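Local atomic coordinates of 4-oxalocrotonate decarboxylase NahK (Pseudomonas putida, PDB entry 5D2H), a protein that catalyses the decarboxylation of (3E)-2-oxohex-3-enedioate to 2-oxopent-4-enoate, a metal-dependent step in the breakdown of aromatic hydrocarbons. Residues A[121-126]-A[162-167]; A[127-132]-A[270-275]. The protein carries 1 engineered substitution. All blocks are in the same frame, centred on the assembly; numbering follows the deposited sequence.

Interaction 1. Residues A[121-126]-A[162-167]. With AKG (2-oxoglutaric acid), chain C; EDO (1,2-ethanediol), chain F.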
loop_
_atom_site.group_PDB
_atom_site.type_symbol
_atom_site.label_atom_id
_atom_site.label_comp_id
_atom_site.label_asym_id
_atom_site.label_seq_id
_atom_site.Cartn_x
_atom_site.Cartn_y
_atom_site.Cartn_z
ATOM N N LYS A 121 5.979 -4.616 17.341
ATOM C CA LYS A 121 4.575 -4.740 16.936
ATOM C C LYS A 121 4.468 -5.246 15.492
ATOM O O LYS A 121 3.377 -5.369 14.920
ATOM C CB LYS A 121 3.871 -3.390 17.065
ATOM C CG LYS A 121 3.837 -2.856 18.491
ATOM C CD LYS A 121 2.897 -1.666 18.632
ATOM C CE LYS A 121 2.624 -1.367 20.102
ATOM N NZ LYS A 121 2.099 0.006 20.323
ATOM N N LEU A 122 5.617 -5.539 14.906
ATOM C CA LEU A 122 5.683 -5.916 13.499
ATOM C C LEU A 122 6.395 -7.244 13.424
ATOM O O LEU A 122 7.079 -7.635 14.370
ATOM C CB LEU A 122 6.455 -4.859 12.706
ATOM C CG LEU A 122 5.866 -3.445 12.743
ATOM C CD1 LEU A 122 6.775 -2.459 12.040
ATOM C CD2 LEU A 122 4.484 -3.428 12.111
ATOM N N ILE A 123 6.240 -7.928 12.294
ATOM C CA ILE A 123 6.768 -9.270 12.117
ATOM C C ILE A 123 8.108 -9.300 11.380
ATOM O O ILE A 123 9.109 -9.751 11.923
ATOM C CB ILE A 123 5.745 -10.152 11.384
ATOM C CG1 ILE A 123 4.451 -10.224 12.208
ATOM C CG2 ILE A 123 6.327 -11.537 11.122
ATOM C CD1 ILE A 123 3.327 -10.960 11.546
ATOM N N HIS A 124 8.124 -8.822 10.141
ATOM C CA HIS A 124 9.364 -8.739 9.375
ATOM C C HIS A 124 9.251 -7.580 8.404
ATOM O O HIS A 124 9.174 -7.773 7.178
ATOM C CB HIS A 124 9.666 -10.049 8.645
ATOM C CG HIS A 124 8.450 -10.813 8.210
ATOM N ND1 HIS A 124 8.445 -12.189 8.100
ATOM C CD2 HIS A 124 7.214 -10.401 7.839
ATOM C CE1 HIS A 124 7.255 -12.593 7.687
ATOM N NE2 HIS A 124 6.488 -11.529 7.529
ATOM N N PRO A 125 9.213 -6.362 8.954
ATOM C CA PRO A 125 8.799 -5.197 8.169
ATOM C C PRO A 125 9.835 -4.753 7.151
ATOM O O PRO A 125 11.038 -4.974 7.323
ATOM C CB PRO A 125 8.615 -4.111 9.233
ATOM C CG PRO A 125 9.555 -4.513 10.335
ATOM C CD PRO A 125 9.498 -6.014 10.360
ATOM N N LYS A 126 9.348 -4.112 6.091
ATOM C CA LYS A 126 10.197 -3.483 5.097
ATOM C C LYS A 126 9.606 -2.115 4.819
ATOM O O LYS A 126 8.404 -1.908 4.986
ATOM C CB LYS A 126 10.197 -4.283 3.801
ATOM C CG LYS A 126 10.626 -5.726 3.933
ATOM C CD LYS A 126 10.693 -6.381 2.554
ATOM C CE LYS A 126 11.090 -7.846 2.667
ATOM N NZ LYS A 126 11.289 -8.459 1.331
ATOM N N VAL A 162 5.524 1.252 5.527
ATOM C CA VAL A 162 6.098 0.079 6.146
ATOM C C VAL A 162 5.145 -1.053 5.825
ATOM O O VAL A 162 3.966 -1.029 6.203
ATOM C CB VAL A 162 6.300 0.245 7.665
ATOM C CG1 VAL A 162 7.028 -0.980 8.237
ATOM C CG2 VAL A 162 7.111 1.513 7.952
ATOM N N ILE A 163 5.635 -2.021 5.069
ATOM C CA ILE A 163 4.820 -3.169 4.735
ATOM C C ILE A 163 5.330 -4.343 5.538
ATOM O O ILE A 163 6.495 -4.393 5.905
ATOM C CB ILE A 163 4.837 -3.482 3.236
ATOM C CG1 ILE A 163 6.276 -3.724 2.759
ATOM C CG2 ILE A 163 4.123 -2.353 2.447
ATOM C CD1 ILE A 163 6.372 -4.149 1.306
ATOM N N ASP A 164 4.441 -5.274 5.838
ATOM C CA ASP A 164 4.795 -6.363 6.716
ATOM C C ASP A 164 3.802 -7.459 6.427
ATOM O O ASP A 164 2.692 -7.467 6.952
ATOM C CB ASP A 164 4.712 -5.898 8.176
ATOM C CG ASP A 164 5.291 -6.908 9.153
ATOM O OD1 ASP A 164 6.198 -7.671 8.765
ATOM O OD2 ASP A 164 4.839 -6.933 10.315
ATOM N N SER A 165 4.190 -8.367 5.544
ATOM C CA SER A 165 3.342 -9.489 5.221
ATOM C C SER A 165 3.163 -10.306 6.490
ATOM O O SER A 165 4.135 -10.593 7.179
ATOM C CB SER A 165 3.995 -10.348 4.149
ATOM O OG SER A 165 3.167 -11.455 3.872
ATOM N N ARG A 166 1.925 -10.670 6.804
ATOM C CA ARG A 166 1.674 -11.533 7.952
ATOM C C ARG A 166 2.001 -12.997 7.639
ATOM O O ARG A 166 1.858 -13.869 8.493
ATOM C CB ARG A 166 0.225 -11.382 8.425
ATOM C CG ARG A 166 0.060 -10.313 9.492
ATOM C CD ARG A 166 0.618 -8.959 9.039
ATOM N NE ARG A 166 -0.164 -8.415 7.922
ATOM C CZ ARG A 166 -0.289 -7.120 7.644
ATOM N NH1 ARG A 166 -1.028 -6.724 6.606
ATOM N NH2 ARG A 166 0.324 -6.215 8.397
ATOM N N TYR A 167 2.445 -13.269 6.414
ATOM C CA TYR A 167 2.783 -14.643 6.047
ATOM C C TYR A 167 4.234 -15.010 6.318
ATOM O O TYR A 167 5.143 -14.194 6.178
ATOM C CB TYR A 167 2.409 -14.955 4.592
ATOM C CG TYR A 167 0.964 -14.653 4.285
ATOM C CD1 TYR A 167 -0.054 -15.332 4.940
ATOM C CD2 TYR A 167 0.617 -13.681 3.367
ATOM C CE1 TYR A 167 -1.376 -15.059 4.680
ATOM C CE2 TYR A 167 -0.712 -13.394 3.102
ATOM C CZ TYR A 167 -1.702 -14.081 3.761
ATOM O OH TYR A 167 -3.026 -13.814 3.504
HETATM C C1 AKG C . 3.023 -3.027 -1.652
HETATM O O1 AKG C . 3.694 -2.818 -2.684
HETATM O O2 AKG C . 2.575 -2.073 -0.964
HETATM C C2 AKG C . 2.784 -4.409 -1.200
HETATM O O5 AKG C . 2.808 -4.627 -0.001
HETATM C C3 AKG C . 2.510 -5.608 -2.092
HETATM C C4 AKG C . 2.735 -5.389 -3.582
HETATM C C5 AKG C . 4.191 -5.429 -3.995
HETATM O O3 AKG C . 4.496 -4.722 -4.980
HETATM O O4 AKG C . 5.029 -6.143 -3.379
HETATM C C1 EDO F . 6.704 -7.312 3.194
HETATM O O1 EDO F . 6.778 -8.488 2.381
HETATM C C2 EDO F . 7.632 -7.470 4.397
HETATM O O2 EDO F . 7.264 -8.648 5.128
#
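The carboxylate of D164 receives the backbone N-H groups of I123 and H124, one on each oxygen, beside an antiparallel strand pairing of the fumarylacetoacetate hydrolase fold. In that pairing K126 and I163 form an antiparallel hydrogen-bonded pair between strands 126-135 and 153-163: K126 N bonds to I163 O at 2.9 Å, and I163 N returns the bond to K126 O at 2.8 Å. Next to this pair, side chains of both segments bond to the facing backbone. D164 holds CG anti to its backbone N (chi1 -170°), which swings the carboxylate across to the 121-126 loop. I123 N meets OD2 of D164 at 2.6 Å in an almost straight bond (175°), and H124 N meets OD1 of D164 at 2.6 Å. Both donors come from the syn side, slightly out of the carboxylate plane, so the two bonds together fix the rotation of the group.

H124 meets segment 162-167 by another route. Its chi1 of 32° is an uncommon value that places the imidazole between backbone N and carbonyl carbon, nearly perpendicular to the D164 carboxylate. One face of the ring is covered by CG2 of its own neighbour I123, centred over it. The bond from NE2 of H124 to O of S165 (2.6 Å) is bent at the hydrogen, although the acceptor lies close to the ring plane.

Apolar contacts flank these bonds: P125 CB packs on V162 CG1 at 3.6 Å, and I123 CD1 lies against CG of R166, whose bent chain carries its guanidinium to D180. CG2 of I163 lies 3.6 Å from O5 of the bound 2-oxoglutarate. A 1,2-ethanediol, probably from the crystallisation liquor, bridges the segments through O2, which donates to O of H124 and accepts from N of S165 at 3.1 Å.

Interaction 2. Residues A[127-132]-A[270-275]. With MG (magnesium ion), chain B; AKG (2-oxoglutaric acid), chain C.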
loop_
_atom_site.group_PDB
_atom_site.type_symbol
_atom_site.label_atom_id
_atom_site.label_comp_id
_atom_site.label_asym_id
_atom_site.label_seq_id
_atom_site.Cartn_x
_atom_site.Cartn_y
_atom_site.Cartn_z
ATOM N N ILE A 127 10.446 -1.184 4.388
ATOM C CA ILE A 127 9.961 0.134 4.028
ATOM C C ILE A 127 10.072 0.315 2.530
ATOM O O ILE A 127 10.934 -0.277 1.878
ATOM C CB ILE A 127 10.744 1.242 4.731
ATOM C CG1 ILE A 127 12.216 1.223 4.292
ATOM C CG2 ILE A 127 10.624 1.080 6.231
ATOM C CD1 ILE A 127 12.958 2.512 4.612
ATOM N N GLU A 128 9.176 1.120 1.987
ATOM C CA GLU A 128 9.271 1.513 0.595
ATOM C C GLU A 128 8.959 2.998 0.461
ATOM O O GLU A 128 8.162 3.550 1.233
ATOM C CB GLU A 128 8.351 0.658 -0.283
ATOM C CG GLU A 128 6.982 0.425 0.290
ATOM C CD GLU A 128 6.162 -0.561 -0.519
ATOM O OE1 GLU A 128 6.693 -1.179 -1.470
ATOM O OE2 GLU A 128 4.974 -0.723 -0.192
ATOM N N ALA A 129 9.624 3.640 -0.494
ATOM C CA ALA A 129 9.419 5.054 -0.792
ATOM C C ALA A 129 8.306 5.197 -1.809
ATOM O O ALA A 129 8.332 4.562 -2.869
ATOM C CB ALA A 129 10.689 5.680 -1.324
ATOM N N GLU A 130 7.326 6.031 -1.486
ATOM C CA GLU A 130 6.180 6.199 -2.357
ATOM C C GLU A 130 5.812 7.665 -2.426
ATOM O O GLU A 130 6.263 8.489 -1.624
ATOM C CB GLU A 130 4.983 5.381 -1.844
ATOM C CG GLU A 130 5.323 3.946 -1.487
ATOM C CD GLU A 130 4.100 3.021 -1.429
ATOM O OE1 GLU A 130 4.212 1.948 -0.806
ATOM O OE2 GLU A 130 3.043 3.341 -2.017
ATOM N N ILE A 131 4.989 7.986 -3.402
ATOM C CA ILE A 131 4.379 9.294 -3.455
ATOM C C ILE A 131 2.878 9.070 -3.332
ATOM O O ILE A 131 2.308 8.221 -4.021
ATOM C CB ILE A 131 4.764 10.067 -4.747
ATOM C CG1 ILE A 131 4.092 11.439 -4.761
ATOM C CG2 ILE A 131 4.446 9.265 -5.993
ATOM C CD1 ILE A 131 4.693 12.392 -3.706
ATOM N N SER A 132 2.253 9.787 -2.406
ATOM C CA SER A 132 0.825 9.670 -2.215
ATOM C C SER A 132 0.151 10.867 -2.825
ATOM O O SER A 132 0.780 11.905 -3.033
ATOM C CB SER A 132 0.482 9.580 -0.730
ATOM O OG SER A 132 1.224 8.529 -0.139
ATOM N N VAL A 270 14.202 9.184 3.579
ATOM C CA VAL A 270 13.977 9.029 2.151
ATOM C C VAL A 270 13.883 10.420 1.587
ATOM O O VAL A 270 13.024 11.211 1.999
ATOM C CB VAL A 270 12.692 8.231 1.851
ATOM C CG1 VAL A 270 12.424 8.195 0.353
ATOM C CG2 VAL A 270 12.825 6.830 2.375
ATOM N N ARG A 271 14.787 10.737 0.670
ATOM C CA ARG A 271 14.832 12.087 0.130
ATOM C C ARG A 271 14.051 12.181 -1.181
ATOM O O ARG A 271 14.270 11.392 -2.105
ATOM C CB ARG A 271 16.285 12.535 -0.044
ATOM C CG ARG A 271 17.127 12.258 1.194
ATOM C CD ARG A 271 18.492 12.925 1.146
ATOM N NE ARG A 271 19.205 12.720 2.404
ATOM C CZ ARG A 271 18.978 13.419 3.517
ATOM N NH1 ARG A 271 18.059 14.376 3.533
ATOM N NH2 ARG A 271 19.665 13.158 4.622
ATOM N N TYR A 272 13.128 13.138 -1.243
ATOM C CA TYR A 272 12.296 13.322 -2.423
ATOM C C TYR A 272 12.716 14.587 -3.164
ATOM O O TYR A 272 12.688 15.688 -2.603
ATOM C CB TYR A 272 10.827 13.417 -2.025
ATOM C CG TYR A 272 10.230 12.125 -1.511
ATOM C CD1 TYR A 272 10.546 11.631 -0.246
ATOM C CD2 TYR A 272 9.352 11.393 -2.297
ATOM C CE1 TYR A 272 9.986 10.442 0.217
ATOM C CE2 TYR A 272 8.795 10.217 -1.848
ATOM C CZ TYR A 272 9.116 9.741 -0.597
ATOM O OH TYR A 272 8.534 8.565 -0.170
ATOM N N GLN A 273 13.117 14.416 -4.416
ATOM C CA GLN A 273 13.567 15.529 -5.241
ATOM C C GLN A 273 12.584 16.696 -5.175
ATOM O O GLN A 273 11.451 16.591 -5.643
ATOM C CB GLN A 273 13.745 15.061 -6.684
ATOM C CG GLN A 273 14.347 16.091 -7.616
ATOM C CD GLN A 273 14.323 15.637 -9.058
ATOM O OE1 GLN A 273 14.116 14.453 -9.342
ATOM N NE2 GLN A 273 14.528 16.572 -9.982
ATOM N N GLY A 274 13.010 17.798 -4.565
ATOM C CA GLY A 274 12.179 18.988 -4.495
ATOM C C GLY A 274 11.042 18.897 -3.492
ATOM O O GLY A 274 10.260 19.844 -3.346
ATOM N N LEU A 275 10.951 17.765 -2.792
ATOM C CA LEU A 275 9.887 17.563 -1.807
ATOM C C LEU A 275 10.403 17.295 -0.398
ATOM O O LEU A 275 9.666 16.776 0.443
ATOM C CB LEU A 275 8.986 16.408 -2.231
ATOM C CG LEU A 275 8.259 16.620 -3.555
ATOM C CD1 LEU A 275 7.341 15.439 -3.842
ATOM C CD2 LEU A 275 7.483 17.928 -3.518
HETATM MG MG MG B . 3.400 0.128 -0.827
HETATM C C1 AKG C . 3.023 -3.027 -1.652
HETATM O O1 AKG C . 3.694 -2.818 -2.684
HETATM O O2 AKG C . 2.575 -2.073 -0.964
HETATM C C2 AKG C . 2.784 -4.409 -1.200
HETATM O O5 AKG C . 2.808 -4.627 -0.001
HETATM C C3 AKG C . 2.510 -5.608 -2.092
HETATM C C4 AKG C . 2.735 -5.389 -3.582
HETATM C C5 AKG C . 4.191 -5.429 -3.995
HETATM O O3 AKG C . 4.496 -4.722 -4.980
HETATM O O4 AKG C . 5.029 -6.143 -3.379
HETATM O O HOH W 1 1.796 1.061 -1.621
HETATM O O HOH W 2 4.117 -0.354 -2.739
#
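Y272 supplies the polar link between the strands 127-132 and 270-272: its hydroxyl donates to the backbone O of E130, with OH and O 2.7 Å apart. The approach is off-axis, with a C=O...donor angle of 133° and the hydroxyl tilted somewhat from the carbonyl plane. With CG anti to the carbonyl carbon (chi1 -69°), the phenol reaches across the gap between the sheets to strand 126-135, and the acceptor lies at the ring edge, near its plane.

Apolar contacts lie to both sides of this bond along the strand. A129 CB presses on CG1 of V270 at 3.5 Å, tighter than usual for two carbons. Farther on, the CD1 methyls of I131 and L275 meet at 4.0 Å, their side chains crossing at about a right angle. L275 is brought there by a type II beta turn, Y272 to L275, closed by the bond from L275 N to Y272 O.

These contacts pack one sheet against another within the fumarylacetoacetate hydrolase fold: strand 126-135 belongs to the mixed sheet that carries the metal site, and strand 267-272 to the five-stranded sheet behind it. The axes of segments 127-132 and 270-272 come within 8.6 Å and run at 23° to each other, too far for backbone pairing, so side chains bridge the gap.

Metal bonds occupy the opposite face of strand 127-132, where alternation turns E128 and E130 away from V270 and Y272. The magnesium ion is held by OE2 of E128 at 1.9 Å and by OE1 of E130 at 2.0 Å. E161, O2 of 2-oxoglutarate and two waters complete its shell. One of these waters donates to OE2 of E130 at 2.6 Å, and the other donates to O1 of 2-oxoglutarate.

Interactions 1 and 2 have centres about 20 Å apart, and their first segments are consecutive, 121-126 leading directly into 127-132. The segments alternate in sequence: 121-126, 127-132, 162-167, then 270-275. Strands 126-135 and 153-163 are antiparallel neighbours in the mixed sheet; interaction 1 joins the loop leading into strand 126-135 to the neighbouring strand 153-163 and the residues after it, whereas interaction 2 backs strand 126-135 with the second sheet. The two contacts meet directly, with CG2 of I163 3.2 Å from OE2 of E128. Both also touch 2-oxoglutarate, so the metal and ligand pocket is bordered by residues from the two of them.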